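Local coordinates for protein putative drug/sodium antiporter (Escherichia coli, PDB 4Z3N) that probably moves the genotoxin colibactin or a related compound across the bacterial inner membrane as a MATE-family antiporter, at residues A[22-33]-A[328-339]; A[93-102]-A[314-323]. All coordinates share one frame; numbering follows the deposited sequence.

Contact 1. Residues A[22-33]-A[328-339]. With OLC ((2R)-2,3-dihydroxypropyl (9Z)-octadec-9-enoate), chain F.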
loop_
_atom_site.group_PDB
_atom_site.type_symbol
_atom_site.label_atom_id
_atom_site.label_comp_id
_atom_site.label_asym_id
_atom_site.label_seq_id
_atom_site.Cartn_x
_atom_site.Cartn_y
_atom_site.Cartn_z
ATOM N N GLY A 22 4.168 -9.045 -24.946
ATOM C CA GLY A 22 2.788 -9.461 -24.731
ATOM C C GLY A 22 1.886 -8.315 -24.303
ATOM O O GLY A 22 0.682 -8.497 -24.067
ATOM N N MET A 23 2.480 -7.128 -24.200
ATOM C CA MET A 23 1.801 -5.955 -23.668
ATOM C C MET A 23 0.594 -5.536 -24.505
ATOM O O MET A 23 -0.518 -5.375 -23.991
ATOM C CB MET A 23 2.785 -4.783 -23.565
ATOM C CG MET A 23 2.180 -3.493 -23.013
ATOM S SD MET A 23 1.483 -3.619 -21.336
ATOM C CE MET A 23 2.968 -3.879 -20.365
ATOM N N PHE A 24 0.835 -5.292 -25.786
ATOM C CA PHE A 24 -0.215 -4.832 -26.679
ATOM C C PHE A 24 -1.040 -5.950 -27.314
ATOM O O PHE A 24 -2.245 -5.781 -27.513
ATOM C CB PHE A 24 0.416 -3.901 -27.714
ATOM C CG PHE A 24 1.261 -2.829 -27.072
ATOM C CD1 PHE A 24 0.657 -1.804 -26.341
ATOM C CD2 PHE A 24 2.646 -2.897 -27.107
ATOM C CE1 PHE A 24 1.415 -0.836 -25.702
ATOM C CE2 PHE A 24 3.426 -1.934 -26.468
ATOM C CZ PHE A 24 2.806 -0.899 -25.763
ATOM N N ASP A 25 -0.411 -7.053 -27.714
ATOM C CA ASP A 25 -1.188 -8.128 -28.351
ATOM C C ASP A 25 -1.431 -9.417 -27.556
ATOM O O ASP A 25 -2.243 -10.238 -27.965
ATOM C CB ASP A 25 -0.549 -8.500 -29.706
ATOM C CG ASP A 25 0.891 -9.017 -29.574
ATOM O OD1 ASP A 25 1.447 -9.026 -28.448
ATOM O OD2 ASP A 25 1.467 -9.417 -30.607
ATOM N N GLY A 26 -0.793 -9.595 -26.415
ATOM C CA GLY A 26 -0.798 -10.913 -25.788
ATOM C C GLY A 26 -1.974 -11.358 -24.921
ATOM O O GLY A 26 -3.001 -10.682 -24.817
ATOM N N SER A 27 -1.821 -12.525 -24.301
ATOM C CA SER A 27 -2.770 -12.989 -23.292
ATOM C C SER A 27 -2.667 -12.134 -22.018
ATOM O O SER A 27 -1.594 -11.996 -21.413
ATOM C CB SER A 27 -2.523 -14.452 -22.959
ATOM O OG SER A 27 -3.234 -14.849 -21.807
ATOM N N LEU A 28 -3.790 -11.560 -21.612
ATOM C CA LEU A 28 -3.773 -10.648 -20.487
ATOM C C LEU A 28 -3.453 -11.373 -19.185
ATOM O O LEU A 28 -2.750 -10.821 -18.335
ATOM C CB LEU A 28 -5.099 -9.904 -20.389
ATOM C CG LEU A 28 -5.221 -8.840 -21.478
ATOM C CD1 LEU A 28 -6.629 -8.320 -21.534
ATOM C CD2 LEU A 28 -4.222 -7.709 -21.254
ATOM N N TYR A 29 -3.932 -12.609 -19.035
ATOM C CA TYR A 29 -3.656 -13.361 -17.810
ATOM C C TYR A 29 -2.175 -13.647 -17.659
ATOM O O TYR A 29 -1.617 -13.415 -16.588
ATOM C CB TYR A 29 -4.456 -14.663 -17.762
ATOM C CG TYR A 29 -5.934 -14.420 -17.685
ATOM C CD1 TYR A 29 -6.493 -13.835 -16.568
ATOM C CD2 TYR A 29 -6.768 -14.753 -18.747
ATOM C CE1 TYR A 29 -7.851 -13.596 -16.498
ATOM C CE2 TYR A 29 -8.123 -14.519 -18.694
ATOM C CZ TYR A 29 -8.660 -13.939 -17.562
ATOM O OH TYR A 29 -10.007 -13.693 -17.480
ATOM N N LYS A 30 -1.544 -14.137 -18.724
ATOM C CA LYS A 30 -0.097 -14.347 -18.740
ATOM C C LYS A 30 0.651 -13.033 -18.481
ATOM O O LYS A 30 1.591 -12.977 -17.680
ATOM C CB LYS A 30 0.360 -14.960 -20.080
ATOM C CG LYS A 30 -0.179 -16.370 -20.351
ATOM C CD LYS A 30 -0.049 -17.262 -19.108
ATOM C CE LYS A 30 -0.844 -18.565 -19.244
ATOM N NZ LYS A 30 -2.049 -18.626 -18.349
ATOM N N LEU A 31 0.219 -11.976 -19.154
ATOM C CA LEU A 31 0.850 -10.674 -19.010
ATOM C C LEU A 31 0.769 -10.143 -17.565
ATOM O O LEU A 31 1.786 -9.763 -16.994
ATOM C CB LEU A 31 0.221 -9.687 -19.995
ATOM C CG LEU A 31 0.703 -8.242 -19.896
ATOM C CD1 LEU A 31 2.221 -8.118 -20.104
ATOM C CD2 LEU A 31 -0.096 -7.317 -20.849
ATOM N N LEU A 32 -0.420 -10.139 -16.963
ATOM C CA LEU A 32 -0.560 -9.656 -15.593
ATOM C C LEU A 32 0.187 -10.520 -14.558
ATOM O O LEU A 32 0.752 -9.996 -13.589
ATOM C CB LEU A 32 -2.038 -9.565 -15.207
ATOM C CG LEU A 32 -2.844 -8.431 -15.828
ATOM C CD1 LEU A 32 -4.324 -8.663 -15.594
ATOM C CD2 LEU A 32 -2.417 -7.084 -15.270
ATOM N N LEU A 33 0.178 -11.835 -14.745
ATOM C CA LEU A 33 0.793 -12.721 -13.767
ATOM C C LEU A 33 2.286 -12.608 -13.784
ATOM O O LEU A 33 2.924 -12.610 -12.738
ATOM C CB LEU A 33 0.413 -14.169 -14.023
ATOM C CG LEU A 33 -0.891 -14.622 -13.400
ATOM C CD1 LEU A 33 -1.055 -16.099 -13.694
ATOM C CD2 LEU A 33 -0.863 -14.315 -11.905
ATOM N N ARG A 328 -8.725 -2.899 -24.661
ATOM C CA ARG A 328 -7.765 -3.769 -24.032
ATOM C C ARG A 328 -7.551 -3.363 -22.563
ATOM O O ARG A 328 -7.326 -4.229 -21.712
ATOM C CB ARG A 328 -6.455 -3.748 -24.817
ATOM C CG ARG A 328 -5.419 -4.736 -24.304
ATOM C CD ARG A 328 -4.310 -5.021 -25.309
ATOM N NE ARG A 328 -3.261 -5.856 -24.722
ATOM C CZ ARG A 328 -3.302 -7.183 -24.670
ATOM N NH1 ARG A 328 -4.347 -7.826 -25.165
ATOM N NH2 ARG A 328 -2.305 -7.860 -24.119
ATOM N N THR A 329 -7.637 -2.061 -22.270
ATOM C CA THR A 329 -7.464 -1.589 -20.894
ATOM C C THR A 329 -8.655 -2.076 -20.063
ATOM O O THR A 329 -8.495 -2.468 -18.906
ATOM C CB THR A 329 -7.319 -0.022 -20.776
ATOM O OG1 THR A 329 -8.561 0.631 -21.074
ATOM C CG2 THR A 329 -6.235 0.512 -21.697
ATOM N N LEU A 330 -9.838 -2.080 -20.670
ATOM C CA LEU A 330 -11.032 -2.608 -20.028
ATOM C C LEU A 330 -10.930 -4.119 -19.812
ATOM O O LEU A 330 -11.307 -4.623 -18.747
ATOM C CB LEU A 330 -12.277 -2.284 -20.855
ATOM C CG LEU A 330 -12.834 -0.875 -20.772
ATOM C CD1 LEU A 330 -14.226 -0.812 -21.425
ATOM C CD2 LEU A 330 -12.889 -0.402 -19.315
ATOM N N ASN A 331 -10.443 -4.839 -20.824
ATOM C CA ASN A 331 -10.196 -6.272 -20.685
ATOM C C ASN A 331 -9.134 -6.554 -19.654
ATOM O O ASN A 331 -9.188 -7.571 -18.973
ATOM C CB ASN A 331 -9.749 -6.910 -22.006
ATOM C CG ASN A 331 -10.784 -6.808 -23.094
ATOM O OD1 ASN A 331 -11.978 -7.012 -22.868
ATOM N ND2 ASN A 331 -10.323 -6.492 -24.293
ATOM N N ALA A 332 -8.152 -5.659 -19.572
ATOM C CA ALA A 332 -7.062 -5.786 -18.617
ATOM C C ALA A 332 -7.594 -5.687 -17.187
ATOM O O ALA A 332 -7.230 -6.511 -16.326
ATOM C CB ALA A 332 -6.000 -4.736 -18.868
ATOM N N TYR A 333 -8.466 -4.709 -16.940
ATOM C CA TYR A 333 -9.098 -4.584 -15.629
ATOM C C TYR A 333 -9.858 -5.854 -15.203
ATOM O O TYR A 333 -9.638 -6.372 -14.106
ATOM C CB TYR A 333 -10.043 -3.403 -15.608
ATOM C CG TYR A 333 -10.985 -3.440 -14.436
ATOM C CD1 TYR A 333 -10.592 -2.976 -13.187
ATOM C CD2 TYR A 333 -12.268 -3.953 -14.577
ATOM C CE1 TYR A 333 -11.447 -3.037 -12.119
ATOM C CE2 TYR A 333 -13.128 -4.007 -13.515
ATOM C CZ TYR A 333 -12.714 -3.552 -12.286
ATOM O OH TYR A 333 -13.590 -3.614 -11.235
ATOM N N TRP A 334 -10.731 -6.374 -16.070
ATOM C CA TRP A 334 -11.493 -7.587 -15.738
ATOM C C TRP A 334 -10.644 -8.869 -15.699
ATOM O O TRP A 334 -11.019 -9.814 -15.001
ATOM C CB TRP A 334 -12.664 -7.779 -16.703
ATOM C CG TRP A 334 -13.725 -6.737 -16.564
ATOM C CD1 TRP A 334 -13.972 -5.716 -17.423
ATOM C CD2 TRP A 334 -14.672 -6.596 -15.491
ATOM N NE1 TRP A 334 -15.012 -4.943 -16.960
ATOM C CE2 TRP A 334 -15.467 -5.463 -15.781
ATOM C CE3 TRP A 334 -14.930 -7.319 -14.320
ATOM C CZ2 TRP A 334 -16.499 -5.028 -14.943
ATOM C CZ3 TRP A 334 -15.963 -6.884 -13.482
ATOM C CH2 TRP A 334 -16.731 -5.746 -13.803
ATOM N N ALA A 335 -9.520 -8.915 -16.424
ATOM C CA ALA A 335 -8.558 -10.022 -16.271
ATOM C C ALA A 335 -7.961 -10.020 -14.849
ATOM O O ALA A 335 -7.905 -11.058 -14.152
ATOM C CB ALA A 335 -7.452 -9.922 -17.307
ATOM N N ALA A 336 -7.512 -8.832 -14.442
ATOM C CA ALA A 336 -7.038 -8.569 -13.087
ATOM C C ALA A 336 -8.086 -8.912 -12.015
ATOM O O ALA A 336 -7.751 -9.536 -11.004
ATOM C CB ALA A 336 -6.621 -7.113 -12.957
ATOM N N VAL A 337 -9.338 -8.495 -12.211
ATOM C CA VAL A 337 -10.366 -8.793 -11.212
ATOM C C VAL A 337 -10.536 -10.318 -11.105
ATOM O O VAL A 337 -10.667 -10.857 -10.004
ATOM C CB VAL A 337 -11.748 -8.122 -11.532
ATOM C CG1 VAL A 337 -12.831 -8.720 -10.663
ATOM C CG2 VAL A 337 -11.695 -6.616 -11.333
ATOM N N ALA A 338 -10.510 -11.009 -12.253
ATOM C CA ALA A 338 -10.626 -12.461 -12.271
ATOM C C ALA A 338 -9.484 -13.117 -11.486
ATOM O O ALA A 338 -9.720 -13.999 -10.663
ATOM C CB ALA A 338 -10.661 -12.978 -13.684
ATOM N N LEU A 339 -8.251 -12.676 -11.710
ATOM C CA LEU A 339 -7.127 -13.228 -10.943
ATOM C C LEU A 339 -7.234 -12.930 -9.451
ATOM O O LEU A 339 -7.163 -13.849 -8.621
ATOM C CB LEU A 339 -5.790 -12.697 -11.462
ATOM C CG LEU A 339 -5.433 -13.145 -12.871
ATOM C CD1 LEU A 339 -4.208 -12.354 -13.373
ATOM C CD2 LEU A 339 -5.230 -14.674 -12.923
HETATM C C18 OLC F . -22.582 -7.483 -4.956
HETATM C C10 OLC F . -19.686 -9.226 -13.835
HETATM C C9 OLC F . -19.011 -9.559 -14.958
HETATM C C17 OLC F . -21.908 -6.743 -6.101
HETATM C C11 OLC F . -18.950 -8.942 -12.537
HETATM C C8 OLC F . -18.455 -8.455 -15.844
HETATM C C16 OLC F . -21.285 -7.724 -7.078
HETATM C C12 OLC F . -19.736 -7.951 -11.702
HETATM C C7 OLC F . -18.055 -8.974 -17.214
HETATM C C15 OLC F . -20.457 -7.031 -8.152
HETATM C C13 OLC F . -19.608 -8.235 -10.210
HETATM C C6 OLC F . -18.274 -7.886 -18.236
HETATM C C14 OLC F . -20.799 -7.602 -9.511
#
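The guanidinium of Arg328 is enclosed by the turn that leads into helix 28-56. Over one face lies Phe24 O, offset toward the rim and with poor hydrogen-bond geometry; over the opposite face lies methyl CD2 of Leu28, 3.5 Å from Arg328 NH2. Two carbonyl oxygens sit in the plane at its edge. Met23 O is gripped side-on, by Arg328 NE at 2.9 Å and NH2 at 3.1 Å, both arriving on the same face of its carbonyl. Gly26 O is gripped end-on, by Arg328 NH2 at 3.0 Å and NH1 at 3.2 Å. Four hydrogen bonds to two backbone oxygens fix the rotation of the group, though NH2 stands above both carbonyl planes. Its extended chain, with CG anti to the backbone N (chi1 -175°), carries it from the helix to this loop. The Tyr29 ring takes Leu339 CG and Ala335 O at its edge, while Ala335 CB makes an off-centre CH-pi contact. Farther along helix 326-358, C8 of the lipid OLC lies over one face of the Trp334 ring, toward the rim, with Tyr333 CE2 over the other.

Beyond the arginine the helices cross at -69° with axes 9.5 Å apart. Leu28 fits as a knob among Arg328, Asn331, Ala332 and Ala335; Leu32 fits among Ala332, Ala335, Ala336 and Leu339, its CD1 3.8 Å from Ala336 CB. Alanines on the receiving helix leave room for both leucines. Helix 286-322 adjoins both partners, with Leu31 against Val316 and Arg328 against Asn320, while helix 382-399 packs on Tyr333, Ala336 and Val337.

Contact 2. Residues A[93-102]-A[314-323]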
loop_
_atom_site.group_PDB
_atom_site.type_symbol
_atom_site.label_atom_id
_atom_site.label_comp_id
_atom_site.label_asym_id
_atom_site.label_seq_id
_atom_site.Cartn_x
_atom_site.Cartn_y
_atom_site.Cartn_z
ATOM N N GLY A 93 4.827 5.728 -11.972
ATOM C CA GLY A 93 4.331 4.612 -12.750
ATOM C C GLY A 93 3.232 5.008 -13.730
ATOM O O GLY A 93 3.158 4.521 -14.855
ATOM N N SER A 94 2.368 5.915 -13.308
ATOM C CA SER A 94 1.209 6.250 -14.115
ATOM C C SER A 94 1.655 7.053 -15.346
ATOM O O SER A 94 1.253 6.783 -16.477
ATOM C CB SER A 94 0.198 7.022 -13.264
ATOM O OG SER A 94 -0.939 7.393 -14.013
ATOM N N LEU A 95 2.529 8.019 -15.103
ATOM C CA LEU A 95 2.942 8.975 -16.109
ATOM C C LEU A 95 3.931 8.375 -17.125
ATOM O O LEU A 95 3.859 8.649 -18.321
ATOM C CB LEU A 95 3.562 10.170 -15.408
ATOM C CG LEU A 95 3.100 11.529 -15.876
ATOM C CD1 LEU A 95 1.665 11.398 -16.261
ATOM C CD2 LEU A 95 3.267 12.547 -14.767
ATOM N N LEU A 96 4.854 7.560 -16.626
ATOM C CA LEU A 96 5.872 6.944 -17.450
ATOM C C LEU A 96 5.254 5.913 -18.392
ATOM O O LEU A 96 5.548 5.883 -19.597
ATOM C CB LEU A 96 6.948 6.301 -16.559
ATOM C CG LEU A 96 8.025 5.478 -17.280
ATOM C CD1 LEU A 96 8.849 6.357 -18.204
ATOM C CD2 LEU A 96 8.917 4.725 -16.306
ATOM N N SER A 97 4.383 5.081 -17.836
ATOM C CA SER A 97 3.728 4.031 -18.601
ATOM C C SER A 97 2.833 4.582 -19.735
ATOM O O SER A 97 2.715 3.938 -20.780
ATOM C CB SER A 97 2.905 3.130 -17.667
ATOM O OG SER A 97 1.646 3.722 -17.421
ATOM N N ARG A 98 2.202 5.745 -19.528
ATOM C CA ARG A 98 1.428 6.386 -20.609
ATOM C C ARG A 98 2.359 6.998 -21.665
ATOM O O ARG A 98 2.091 6.891 -22.864
ATOM C CB ARG A 98 0.456 7.465 -20.086
ATOM C CG ARG A 98 -0.328 7.037 -18.870
ATOM C CD ARG A 98 -1.758 7.543 -18.823
ATOM N NE ARG A 98 -1.962 8.898 -18.294
ATOM C CZ ARG A 98 -1.580 9.341 -17.108
ATOM N NH1 ARG A 98 -0.906 8.574 -16.280
ATOM N NH2 ARG A 98 -1.868 10.574 -16.757
ATOM N N ALA A 99 3.447 7.622 -21.221
ATOM C CA ALA A 99 4.478 8.125 -22.138
ATOM C C ALA A 99 5.065 7.008 -23.007
ATOM O O ALA A 99 5.233 7.174 -24.208
ATOM C CB ALA A 99 5.591 8.814 -21.369
ATOM N N ILE A 100 5.395 5.877 -22.396
ATOM C CA ILE A 100 5.947 4.771 -23.163
ATOM C C ILE A 100 4.932 4.254 -24.178
ATOM O O ILE A 100 5.268 4.047 -25.330
ATOM C CB ILE A 100 6.396 3.609 -22.263
ATOM C CG1 ILE A 100 7.537 4.054 -21.340
ATOM C CG2 ILE A 100 6.779 2.407 -23.122
ATOM C CD1 ILE A 100 7.995 2.980 -20.361
ATOM N N GLY A 101 3.691 4.057 -23.744
ATOM C CA GLY A 101 2.650 3.562 -24.617
ATOM C C GLY A 101 2.403 4.514 -25.777
ATOM O O GLY A 101 2.154 4.083 -26.907
ATOM N N MET A 102 2.445 5.813 -25.492
ATOM C CA MET A 102 2.339 6.838 -26.525
ATOM C C MET A 102 3.581 6.874 -27.425
ATOM O O MET A 102 3.587 7.521 -28.480
ATOM C CB MET A 102 2.140 8.197 -25.891
ATOM C CG MET A 102 0.708 8.650 -25.839
ATOM S SD MET A 102 0.587 10.247 -25.003
ATOM C CE MET A 102 1.470 9.895 -23.485
ATOM N N LEU A 314 -1.566 -1.287 -13.400
ATOM C CA LEU A 314 -1.232 0.114 -13.655
ATOM C C LEU A 314 -0.379 0.252 -14.944
ATOM O O LEU A 314 -0.679 1.036 -15.851
ATOM C CB LEU A 314 -0.493 0.716 -12.443
ATOM C CG LEU A 314 -0.227 2.218 -12.573
ATOM C CD1 LEU A 314 -1.226 2.987 -11.773
ATOM C CD2 LEU A 314 1.179 2.571 -12.159
ATOM N N THR A 315 0.672 -0.549 -15.015
ATOM C CA THR A 315 1.504 -0.621 -16.201
ATOM C C THR A 315 0.764 -1.025 -17.480
ATOM O O THR A 315 0.995 -0.437 -18.546
ATOM C CB THR A 315 2.611 -1.598 -15.973
ATOM O OG1 THR A 315 3.116 -1.390 -14.647
ATOM C CG2 THR A 315 3.702 -1.385 -17.004
ATOM N N VAL A 316 -0.105 -2.028 -17.371
ATOM C CA VAL A 316 -0.824 -2.529 -18.531
ATOM C C VAL A 316 -1.909 -1.538 -18.976
ATOM O O VAL A 316 -2.073 -1.281 -20.177
ATOM C CB VAL A 316 -1.449 -3.911 -18.254
ATOM C CG1 VAL A 316 -2.376 -4.304 -19.389
ATOM C CG2 VAL A 316 -0.356 -4.952 -18.057
ATOM N N VAL A 317 -2.631 -0.965 -18.013
ATOM C CA VAL A 317 -3.630 0.041 -18.339
ATOM C C VAL A 317 -2.940 1.296 -18.841
ATOM O O VAL A 317 -3.315 1.840 -19.877
ATOM C CB VAL A 317 -4.519 0.407 -17.137
ATOM C CG1 VAL A 317 -5.441 1.595 -17.488
ATOM C CG2 VAL A 317 -5.324 -0.819 -16.671
ATOM N N GLY A 318 -1.918 1.747 -18.114
ATOM C CA GLY A 318 -1.216 2.963 -18.487
ATOM C C GLY A 318 -0.618 2.924 -19.894
ATOM O O GLY A 318 -0.741 3.891 -20.662
ATOM N N GLN A 319 0.039 1.811 -20.228
ATOM C CA GLN A 319 0.710 1.646 -21.514
ATOM C C GLN A 319 -0.250 1.405 -22.676
ATOM O O GLN A 319 -0.081 1.972 -23.758
ATOM C CB GLN A 319 1.733 0.511 -21.436
ATOM C CG GLN A 319 3.051 0.940 -20.770
ATOM C CD GLN A 319 4.201 0.043 -21.136
ATOM O OE1 GLN A 319 4.056 -0.835 -21.975
ATOM N NE2 GLN A 319 5.357 0.261 -20.520
ATOM N N ASN A 320 -1.267 0.583 -22.467
ATOM C CA ASN A 320 -2.266 0.396 -23.517
ATOM C C ASN A 320 -3.119 1.642 -23.734
ATOM O O ASN A 320 -3.648 1.874 -24.820
ATOM C CB ASN A 320 -3.165 -0.786 -23.193
ATOM C CG ASN A 320 -2.506 -2.094 -23.468
ATOM O OD1 ASN A 320 -2.676 -2.655 -24.541
ATOM N ND2 ASN A 320 -1.742 -2.596 -22.507
ATOM N N TRP A 321 -3.263 2.432 -22.680
ATOM C CA TRP A 321 -4.019 3.663 -22.755
ATOM C C TRP A 321 -3.280 4.645 -23.631
ATOM O O TRP A 321 -3.882 5.280 -24.504
ATOM C CB TRP A 321 -4.238 4.246 -21.367
ATOM C CG TRP A 321 -4.890 5.585 -21.357
ATOM C CD1 TRP A 321 -4.273 6.802 -21.303
ATOM C CD2 TRP A 321 -6.296 5.847 -21.357
ATOM N NE1 TRP A 321 -5.213 7.808 -21.291
ATOM C CE2 TRP A 321 -6.464 7.246 -21.324
ATOM C CE3 TRP A 321 -7.431 5.033 -21.381
ATOM C CZ2 TRP A 321 -7.717 7.849 -21.318
ATOM C CZ3 TRP A 321 -8.678 5.635 -21.386
ATOM C CH2 TRP A 321 -8.808 7.030 -21.345
ATOM N N GLY A 322 -1.973 4.764 -23.396
ATOM C CA GLY A 322 -1.117 5.615 -24.206
ATOM C C GLY A 322 -1.071 5.201 -25.678
ATOM O O GLY A 322 -1.031 6.040 -26.569
ATOM N N HIS A 323 -1.074 3.895 -25.912
ATOM C CA HIS A 323 -1.075 3.320 -27.241
ATOM C C HIS A 323 -2.439 3.465 -27.922
ATOM O O HIS A 323 -2.586 3.116 -29.084
ATOM C CB HIS A 323 -0.674 1.846 -27.155
ATOM C CG HIS A 323 -0.237 1.249 -28.458
ATOM N ND1 HIS A 323 -1.122 0.909 -29.457
ATOM C CD2 HIS A 323 0.990 0.888 -28.905
ATOM C CE1 HIS A 323 -0.461 0.382 -30.470
ATOM N NE2 HIS A 323 0.824 0.354 -30.158
#
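Ser97 is the knob of this contact, set among Leu314, Thr315, Gly318 and Gln319. Its OG stands between the backbone N and the carbonyl carbon (chi1 83°), which aims it at the other helix and places it 3.1 Å from Gly318 CA. Gln319 answers from beside it: its CG lies against Ser97 CB at 3.8 Å, and the extended chain beyond CG carries the amide across Ile100, whose CG2 is 3.7 Å from Gln319 NE2. Gln319 NE2 is hydrogen-bonded to Gly177 O, while its flank packs on Ile100.

Arg98 begins by heading away from the partner helix, then runs alongside Trp321, pointing the same way; its path through CG is doubtful. Its CD touches Trp321 CD1 at 3.6 Å, with guanidinium and indole planes 65° apart, and the charged end continues to a salt bridge with Glu255. At one end of the contact, Leu314 CD2 rests on the backbone of Gly93, 3.6 Å from its C atom. At the other, Met102 CG lies over Gly322 O.

Between these side chains the backbones meet directly. CA-H...O contacts run in both directions, among them Gln319 CA to Ser97 O at 3.1 Å and Arg98 CA to Gly318 O at 3.3 Å. The axes come within 6.6 Å and run in the same general direction, crossing at -38°. Gly318 and Gly322 form a GxxxG pattern facing the small residues Gly93, Ser97 and Gly101, also spaced by four: the hallmarks of the GASright motif of transmembrane helix pairs.

Contacts 1 and 2 lie on the same side of the chain's centre, their own centres about 14 Å apart. In chain order come 22-33, 93-102, 314-323 and 328-339, so contact 2 falls within the long span that contact 1 closes. Helices 28-56 and 75-101 are consecutive, as are 286-322 and 326-358. The two early neighbours each pack on one of the two late neighbours. The two contacts touch at Asn320, which meets Met23 and Arg328, and at Gln319, which meets Met23. Contact 2 joins the two MatE family regions, and contact 1 joins the start of helix 28-56 to helix 326-358, so early and late helices pack together on one side of the molecule.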